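Local coordinates for galactose-binding lectin (PDB 6YF6), which binds sugars through this C-terminal domain of a bacterial galactose-binding lectin, which holds a seleno-fucoside beside a calcium ion, at residues A[84-89]-A[106-111]; A[70-75]-A[135-140]. All coordinates share one frame; numbering follows the deposited sequence.

Both contacts lie largely in the interior, but they join the fold in different ways. Contact 1 packs strand 83-88 of one sheet over strand 106-113 of the other, and what crosses it is van der Waals packing, mostly of aliphatic side chains. Contact 2 pairs neighbouring strands 65-74 and 135-143 within the second sheet, so backbone hydrogen bonds dominate, with mostly apolar side chains on one face and mostly charged ones on the other. The two meet through strand 65-74: V70 N lies 2.8 Å from L108 O, a probable hydrogen bond, and V70 and I72 lie against L86 and V84. The charged face of contact 2 approaches the second subunit, which contact 1 does not touch.

Contact 1: A[84-89]-A[106-111]; sequences VSLRAD and VTLSGK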
ATOM      1  N   VAL A  84     -15.311  11.259   3.205  1.00 24.04           N
ATOM      2  CA  VAL A  84     -14.129  11.676   3.953  1.00 24.28           C
ATOM      3  C   VAL A  84     -13.300  12.634   3.112  1.00 23.94           C
ATOM      4  O   VAL A  84     -13.094  12.407   1.915  1.00 25.91           O
ATOM      5  CB  VAL A  84     -13.291  10.451   4.378  1.00 23.99           C
ATOM      6  CG1 VAL A  84     -12.153  10.870   5.294  1.00 25.31           C
ATOM      7  CG2 VAL A  84     -14.183   9.411   5.063  1.00 24.87           C
ATOM      8  N   SER A  85     -12.821  13.709   3.742  1.00 23.43           N
ATOM      9  CA  SER A  85     -11.954  14.687   3.096  1.00 23.19           C
ATOM     10  C   SER A  85     -10.739  14.938   3.983  1.00 24.67           C
ATOM     11  O   SER A  85     -10.622  14.389   5.084  1.00 24.52           O
ATOM     12  CB  SER A  85     -12.698  16.000   2.810  1.00 24.05           C
ATOM     13  OG  SER A  85     -13.098  16.648   4.007  1.00 24.83           O
ATOM     14  N   LEU A  86      -9.828  15.776   3.490  1.00 24.41           N
ATOM     15  CA  LEU A  86      -8.617  16.147   4.207  1.00 22.13           C
ATOM     16  C   LEU A  86      -8.596  17.647   4.465  1.00 24.74           C
ATOM     17  O   LEU A  86      -9.031  18.440   3.621  1.00 25.93           O
ATOM     18  CB  LEU A  86      -7.367  15.751   3.424  1.00 24.03           C
ATOM     19  CG  LEU A  86      -7.295  14.295   2.966  1.00 26.95           C
ATOM     20  CD1 LEU A  86      -6.118  14.090   2.017  1.00 31.44           C
ATOM     21  CD2 LEU A  86      -7.195  13.377   4.166  1.00 27.03           C
ATOM     22  N   ARG A  87      -8.057  18.029   5.617  1.00 24.88           N
ATOM     23  CA  ARG A  87      -7.983  19.425   6.029  1.00 26.74           C
ATOM     24  C   ARG A  87      -6.594  19.717   6.576  1.00 27.40           C
ATOM     25  O   ARG A  87      -6.002  18.885   7.269  1.00 28.48           O
ATOM     26  CB  ARG A  87      -9.055  19.730   7.081  1.00 28.68           C
ATOM     27  CG  ARG A  87      -9.134  21.182   7.519  1.00 30.32           C
ATOM     28  CD  ARG A  87     -10.339  21.403   8.427  1.00 32.77           C
ATOM     29  NE  ARG A  87     -11.595  21.115   7.737  1.00 33.13           N
ATOM     30  CZ  ARG A  87     -12.733  20.781   8.341  1.00 34.18           C
ATOM     31  NH1 ARG A  87     -12.795  20.683   9.663  1.00 33.86           N
ATOM     32  NH2 ARG A  87     -13.814  20.538   7.613  1.00 37.21           N
ATOM     33  N   ALA A  88      -6.068  20.898   6.253  1.00 27.20           N
ATOM     34  CA  ALA A  88      -4.745  21.305   6.715  1.00 24.73           C
ATOM     35  C   ALA A  88      -4.770  22.776   7.093  1.00 26.28           C
ATOM     36  O   ALA A  88      -5.075  23.629   6.253  1.00 29.92           O
ATOM     37  CB  ALA A  88      -3.683  21.051   5.643  1.00 22.02           C
ATOM     38  N   ASP A  89      -4.425  23.067   8.348  1.00 26.83           N
ATOM     39  CA  ASP A  89      -4.432  24.436   8.861  1.00 30.07           C
ATOM     40  C   ASP A  89      -5.780  25.097   8.595  1.00 34.93           C
ATOM     41  O   ASP A  89      -5.865  26.261   8.194  1.00 37.53           O
ATOM     42  CB  ASP A  89      -3.285  25.249   8.262  1.00 31.42           C
ATOM     43  CG  ASP A  89      -1.928  24.788   8.764  1.00 30.88           C
ATOM     44  OD1 ASP A  89      -1.868  24.286   9.910  1.00 31.34           O
ATOM     45  OD2 ASP A  89      -0.932  24.919   8.019  1.00 30.32           O
ATOM     46  N   VAL A 106      -8.574   2.598  -1.570  1.00 30.14           N
ATOM     47  CA  VAL A 106      -8.340   3.715  -2.470  1.00 31.52           C
ATOM     48  C   VAL A 106      -7.489   4.739  -1.733  1.00 27.81           C
ATOM     49  O   VAL A 106      -7.286   4.657  -0.521  1.00 26.07           O
ATOM     50  CB  VAL A 106      -9.652   4.357  -2.966  1.00 32.43           C
ATOM     51  CG1 VAL A 106     -10.534   3.320  -3.643  1.00 36.08           C
ATOM     52  CG2 VAL A 106     -10.389   5.023  -1.812  1.00 29.05           C
ATOM     53  N   THR A 107      -6.999   5.717  -2.486  1.00 26.58           N
ATOM     54  CA  THR A 107      -6.155   6.773  -1.952  1.00 25.47           C
ATOM     55  C   THR A 107      -6.928   8.083  -1.936  1.00 24.74           C
ATOM     56  O   THR A 107      -7.465   8.511  -2.963  1.00 25.93           O
ATOM     57  CB  THR A 107      -4.875   6.918  -2.780  1.00 27.50           C
ATOM     58  OG1 THR A 107      -4.144   5.686  -2.733  1.00 29.86           O
ATOM     59  CG2 THR A 107      -4.003   8.044  -2.240  1.00 27.98           C
ATOM     60  N   LEU A 108      -6.995   8.697  -0.764  1.00 25.05           N
ATOM     61  CA  LEU A 108      -7.518  10.044  -0.592  1.00 26.50           C
ATOM     62  C   LEU A 108      -6.320  10.979  -0.501  1.00 27.10           C
ATOM     63  O   LEU A 108      -5.450  10.786   0.357  1.00 28.46           O
ATOM     64  CB  LEU A 108      -8.385  10.119   0.661  1.00 27.12           C
ATOM     65  CG  LEU A 108      -8.838  11.497   1.139  1.00 27.47           C
ATOM     66  CD1 LEU A 108      -9.800  12.155   0.164  1.00 28.75           C
ATOM     67  CD2 LEU A 108      -9.472  11.343   2.508  1.00 27.40           C
ATOM     68  N   SER A 109      -6.273  11.980  -1.387  1.00 28.29           N
ATOM     69  CA  SER A 109      -5.096  12.813  -1.568  1.00 31.55           C
ATOM     70  C   SER A 109      -5.446  14.292  -1.490  1.00 27.43           C
ATOM     71  O   SER A 109      -6.533  14.719  -1.891  1.00 25.88           O
ATOM     72  CB  SER A 109      -4.420  12.547  -2.929  1.00 41.11           C
ATOM     73  OG  SER A 109      -4.281  11.161  -3.180  1.00 47.75           O
ATOM     74  N   GLY A 110      -4.499  15.066  -0.973  1.00 27.98           N
ATOM     75  CA  GLY A 110      -4.563  16.511  -1.041  1.00 29.13           C
ATOM     76  C   GLY A 110      -3.180  17.080  -0.836  1.00 29.14           C
ATOM     77  O   GLY A 110      -2.296  16.427  -0.273  1.00 27.93           O
ATOM     78  N   LYS A 111      -2.996  18.305  -1.311  1.00 27.47           N
ATOM     79  CA  LYS A 111      -1.745  19.025  -1.141  1.00 26.68           C
ATOM     80  C   LYS A 111      -1.998  20.282  -0.324  1.00 27.45           C
ATOM     81  O   LYS A 111      -3.063  20.895  -0.415  1.00 28.96           O
ATOM     82  CB  LYS A 111      -1.130  19.395  -2.492  1.00 27.58           C
ATOM     83  CG  LYS A 111      -0.681  18.197  -3.311  1.00 30.33           C
ATOM     84  CD  LYS A 111      -0.104  18.649  -4.648  1.00 38.49           C
ATOM     85  CE  LYS A 111       0.640  17.541  -5.363  1.00 48.54           C
ATOM     86  NZ  LYS A 111       1.649  18.114  -6.301  1.00 58.49           N
TER
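L86 and L108 reach toward each other tip to tip from facing strands, and their methyl groups CD2 and CD2 come within 3.5 Å, tighter than usual for two carbons. The two branches of L86 have separate tasks. The first torsion (chi1 -52°) sets CG anti to the carbonyl carbon and swings it over the facing strand, where CG itself touches L108; the second (chi2 171°) then parts the methyls. CD2 meets L108, while CD1 descends onto the backbone beyond it, 3.5 Å from the nitrogen of G110 and beside the S109 carbonyl carbon. G110 suits this place because it presents bare backbone to the leucine. The CA atoms of L86 and G110 are accordingly only 6.6 Å apart.

L108 takes the other common leucine shape, its CG anti to the backbone N. Its CD2 methyl is shared between two residues of the facing strand: besides L86 it meets V84, whose CG1 stands 3.9 Å from L108 CD2 as the two side chains cross at about a right angle. The second branch, L108 CD1, lies 3.7 Å from the carbonyl oxygen of V84, so the leucine covers backbone as well as side chain. Branched aliphatic residues fit here, since each can spread its methyls over several neighbours at once.

S85 alternates away from this interior, and its OG is hydrogen-bonded to H126. On the facing strand S109 points outward. L86 is further enclosed by W68, V70 and I93, and L108 touches S94. The axes of strands 84-88 and 106-111 run in similar directions, 28° apart, with no backbone pairing between them. Such face-to-face packing of two antiparallel sheets, closed by aliphatic side chains that meet between them, is that of the β-sandwich core, here in the C-terminal domain of the lectin.

Contact 2: A[70-75]-A[135-140]; sequences VKIARI and FRIKEL. With PO4 (phosphate ion), chain F.
From V70 opposite L140 to R74 opposite F135, the two strands pair antiparallel, with hydrogen-bonded pairs K71-E139 and A73-R136 and a β bulge between K71 and I72 that takes up K138 as an extra residue. R136 N to A73 O is 2.8 Å; the bonds at the bulge are K71 N to E139 O and K138 N to K71 O.

On the mostly apolar face, I137 is gripped by its branches: CG1 meets I72 CD1 at 3.7 Å, and CG2 meets V70 CG1 at the same distance. I72 CD1 also brushes the F135 ring, which chi1 (54°) carries away from the strand pair to stack with F40. V70 and L140 lie side by side. These bulky residues suit a face buried beneath the other sheet, where I72 meets V84; R74, at its end, is hydrogen-bonded to the K100 carbonyl.

The opposite face is largely polar. K71 and E139 run alongside each other, both extended, and end in a long, weak salt bridge, NZ to OE2 3.4 Å. R136 NE is salt-bridged to E39. K138 NZ donates to phosphate O1 at 2.8 Å and also meets W105 in a cation-pi contact. Beyond the paired strands, I75 CG2 crosses the R136 stem, 3.6 Å from its CD, and I75 packs on D134, a calcium ligand.

L140 pairs antiparallel with a strand of the second subunit, so the sheet runs on across the interface. The phosphate, probably from the crystallisation liquor, is also bound by K71 and K138 of that subunit and by T35 of both chains. In this crystal the anion probably offsets the like charges of the lysines.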
ATOM      1  N   VAL A  70      -3.836   9.183   2.069  1.00 23.61           N
ATOM      2  CA  VAL A  70      -4.483   8.369   3.090  1.00 22.38           C
ATOM      3  C   VAL A  70      -5.053   7.146   2.389  1.00 22.91           C
ATOM      4  O   VAL A  70      -5.847   7.282   1.451  1.00 23.17           O
ATOM      5  CB  VAL A  70      -5.599   9.132   3.826  1.00 23.35           C
ATOM      6  CG1 VAL A  70      -6.348   8.198   4.787  1.00 24.17           C
ATOM      7  CG2 VAL A  70      -5.028  10.323   4.571  1.00 23.37           C
ATOM      8  N   LYS A  71      -4.635   5.960   2.819  1.00 21.44           N
ATOM      9  CA  LYS A  71      -5.156   4.718   2.264  1.00 23.21           C
ATOM     10  C   LYS A  71      -6.368   4.307   3.088  1.00 21.96           C
ATOM     11  O   LYS A  71      -6.256   4.086   4.299  1.00 21.95           O
ATOM     12  CB  LYS A  71      -4.089   3.629   2.264  1.00 28.04           C
ATOM     13  CG  LYS A  71      -2.932   3.929   1.315  1.00 37.44           C
ATOM     14  CD  LYS A  71      -2.039   2.714   1.114  1.00 51.98           C
ATOM     15  CE  LYS A  71      -0.821   3.054   0.262  1.00 64.87           C
ATOM     16  NZ  LYS A  71       0.260   2.034   0.392  1.00 74.64           N
ATOM     17  N   ILE A  72      -7.522   4.205   2.433  1.00 23.15           N
ATOM     18  CA  ILE A  72      -8.801   4.128   3.123  1.00 23.20           C
ATOM     19  C   ILE A  72      -9.732   3.204   2.356  1.00 23.25           C
ATOM     20  O   ILE A  72      -9.649   3.087   1.131  1.00 21.46           O
ATOM     21  CB  ILE A  72      -9.414   5.538   3.273  1.00 22.09           C
ATOM     22  CG1 ILE A  72     -10.691   5.492   4.103  1.00 24.51           C
ATOM     23  CG2 ILE A  72      -9.696   6.160   1.903  1.00 20.51           C
ATOM     24  CD1 ILE A  72     -11.097   6.853   4.615  1.00 26.60           C
ATOM     25  N   ALA A  73     -10.627   2.541   3.091  1.00 24.65           N
ATOM     26  CA  ALA A  73     -11.571   1.617   2.484  1.00 23.17           C
ATOM     27  C   ALA A  73     -12.860   1.575   3.289  1.00 21.94           C
ATOM     28  O   ALA A  73     -12.836   1.613   4.522  1.00 23.10           O
ATOM     29  CB  ALA A  73     -10.995   0.197   2.387  1.00 21.99           C
ATOM     30  N   ARG A  74     -13.980   1.488   2.582  1.00 21.90           N
ATOM     31  CA  ARG A  74     -15.230   1.152   3.238  1.00 21.47           C
ATOM     32  C   ARG A  74     -15.201  -0.310   3.666  1.00 22.91           C
ATOM     33  O   ARG A  74     -14.546  -1.150   3.042  1.00 25.91           O
ATOM     34  CB  ARG A  74     -16.416   1.398   2.311  1.00 21.72           C
ATOM     35  CG  ARG A  74     -17.758   1.279   3.021  1.00 22.35           C
ATOM     36  CD  ARG A  74     -18.906   1.303   2.041  1.00 24.71           C
ATOM     37  NE  ARG A  74     -20.175   1.552   2.715  1.00 28.28           N
ATOM     38  CZ  ARG A  74     -21.342   1.668   2.092  1.00 31.13           C
ATOM     39  NH1 ARG A  74     -21.408   1.558   0.771  1.00 31.65           N
ATOM     40  NH2 ARG A  74     -22.445   1.890   2.793  1.00 33.25           N
ATOM     41  N   ILE A  75     -15.909  -0.613   4.752  1.00 23.34           N
ATOM     42  CA  ILE A  75     -16.122  -1.990   5.170  1.00 25.87           C
ATOM     43  C   ILE A  75     -17.617  -2.225   5.323  1.00 26.41           C
ATOM     44  O   ILE A  75     -18.411  -1.289   5.449  1.00 27.86           O
ATOM     45  CB  ILE A  75     -15.380  -2.336   6.477  1.00 27.57           C
ATOM     46  CG1 ILE A  75     -15.804  -1.400   7.611  1.00 30.06           C
ATOM     47  CG2 ILE A  75     -13.877  -2.265   6.248  1.00 26.15           C
ATOM     48  CD1 ILE A  75     -15.513  -1.952   8.998  1.00 33.68           C
ATOM     49  N   PHE A 135     -15.670   2.189   8.027  1.00 19.95           N
ATOM     50  CA  PHE A 135     -14.509   2.238   7.147  1.00 20.13           C
ATOM     51  C   PHE A 135     -13.238   2.075   7.970  1.00 20.49           C
ATOM     52  O   PHE A 135     -13.262   2.087   9.203  1.00 20.48           O
ATOM     53  CB  PHE A 135     -14.479   3.547   6.340  1.00 20.89           C
ATOM     54  CG  PHE A 135     -14.559   4.794   7.182  1.00 23.73           C
ATOM     55  CD1 PHE A 135     -15.773   5.227   7.698  1.00 25.71           C
ATOM     56  CD2 PHE A 135     -13.424   5.545   7.440  1.00 23.00           C
ATOM     57  CE1 PHE A 135     -15.849   6.380   8.466  1.00 26.30           C
ATOM     58  CE2 PHE A 135     -13.492   6.694   8.206  1.00 23.61           C
ATOM     59  CZ  PHE A 135     -14.708   7.112   8.720  1.00 25.36           C
ATOM     60  N   ARG A 136     -12.121   1.903   7.260  1.00 21.57           N
ATOM     61  CA  ARG A 136     -10.813   1.716   7.873  1.00 21.19           C
ATOM     62  C   ARG A 136      -9.788   2.606   7.183  1.00 19.88           C
ATOM     63  O   ARG A 136      -9.865   2.847   5.976  1.00 19.29           O
ATOM     64  CB  ARG A 136     -10.352   0.243   7.787  1.00 22.70           C
ATOM     65  CG  ARG A 136     -11.177  -0.749   8.613  1.00 22.75           C
ATOM     66  CD  ARG A 136     -10.858  -2.197   8.225  1.00 23.51           C
ATOM     67  NE  ARG A 136     -11.413  -3.167   9.166  1.00 24.94           N
ATOM     68  CZ  ARG A 136     -11.494  -4.478   8.945  1.00 24.26           C
ATOM     69  NH1 ARG A 136     -11.064  -5.000   7.804  1.00 26.82           N
ATOM     70  NH2 ARG A 136     -12.016  -5.272   9.867  1.00 24.60           N
ATOM     71  N   ILE A 137      -8.820   3.088   7.963  1.00 18.82           N
ATOM     72  CA  ILE A 137      -7.670   3.824   7.449  1.00 18.94           C
ATOM     73  C   ILE A 137      -6.413   3.074   7.862  1.00 20.26           C
ATOM     74  O   ILE A 137      -6.130   2.942   9.060  1.00 22.62           O
ATOM     75  CB  ILE A 137      -7.631   5.271   7.964  1.00 19.84           C
ATOM     76  CG1 ILE A 137      -8.767   6.079   7.335  1.00 21.00           C
ATOM     77  CG2 ILE A 137      -6.269   5.897   7.656  1.00 21.25           C
ATOM     78  CD1 ILE A 137      -9.030   7.419   8.007  1.00 20.95           C
ATOM     79  N   LYS A 138      -5.647   2.600   6.877  1.00 19.85           N
ATOM     80  CA  LYS A 138      -4.458   1.810   7.158  1.00 22.30           C
ATOM     81  C   LYS A 138      -3.158   2.587   6.997  1.00 22.76           C
ATOM     82  O   LYS A 138      -2.113   2.102   7.446  1.00 23.64           O
ATOM     83  CB  LYS A 138      -4.416   0.563   6.260  1.00 24.47           C
ATOM     84  CG  LYS A 138      -4.188   0.836   4.777  1.00 25.41           C
ATOM     85  CD  LYS A 138      -4.221  -0.466   3.982  1.00 27.54           C
ATOM     86  CE  LYS A 138      -4.071  -0.228   2.483  1.00 29.04           C
ATOM     87  NZ  LYS A 138      -4.042  -1.517   1.721  1.00 30.73           N
ATOM     88  N   GLU A 139      -3.184   3.771   6.392  1.00 22.12           N
ATOM     89  CA  GLU A 139      -1.946   4.512   6.199  1.00 25.31           C
ATOM     90  C   GLU A 139      -2.242   5.985   5.978  1.00 22.21           C
ATOM     91  O   GLU A 139      -3.192   6.341   5.275  1.00 24.49           O
ATOM     92  CB  GLU A 139      -1.153   3.945   5.013  1.00 28.20           C
ATOM     93  CG  GLU A 139       0.099   4.732   4.670  1.00 32.76           C
ATOM     94  CD  GLU A 139       0.853   4.129   3.504  1.00 34.81           C
ATOM     95  OE1 GLU A 139       1.081   4.850   2.507  1.00 35.36           O
ATOM     96  OE2 GLU A 139       1.208   2.933   3.583  1.00 36.25           O
ATOM     97  N   LEU A 140      -1.422   6.833   6.595  1.00 22.38           N
ATOM     98  CA  LEU A 140      -1.405   8.266   6.333  1.00 22.71           C
ATOM     99  C   LEU A 140       0.037   8.655   6.048  1.00 24.00           C
ATOM    100  O   LEU A 140       0.928   8.382   6.860  1.00 25.16           O
ATOM    101  CB  LEU A 140      -1.961   9.068   7.511  1.00 23.14           C
ATOM    102  CG  LEU A 140      -3.313   8.622   8.074  1.00 22.37           C
ATOM    103  CD1 LEU A 140      -3.094   7.780   9.318  1.00 21.27           C
ATOM    104  CD2 LEU A 140      -4.218   9.819   8.382  1.00 23.67           C
TER
HETATM  105  P   PO4 F 302      -0.663  -2.483   2.296  1.00 30.52           P
HETATM  106  O1  PO4 F 302      -1.921  -3.312   2.222  1.00 30.69           O
HETATM  107  O2  PO4 F 302       0.088  -2.814   3.561  1.00 28.06           O
HETATM  108  O3  PO4 F 302      -1.012  -1.014   2.307  1.00 32.81           O
HETATM  109  O4  PO4 F 302       0.190  -2.777   1.086  1.00 33.57           O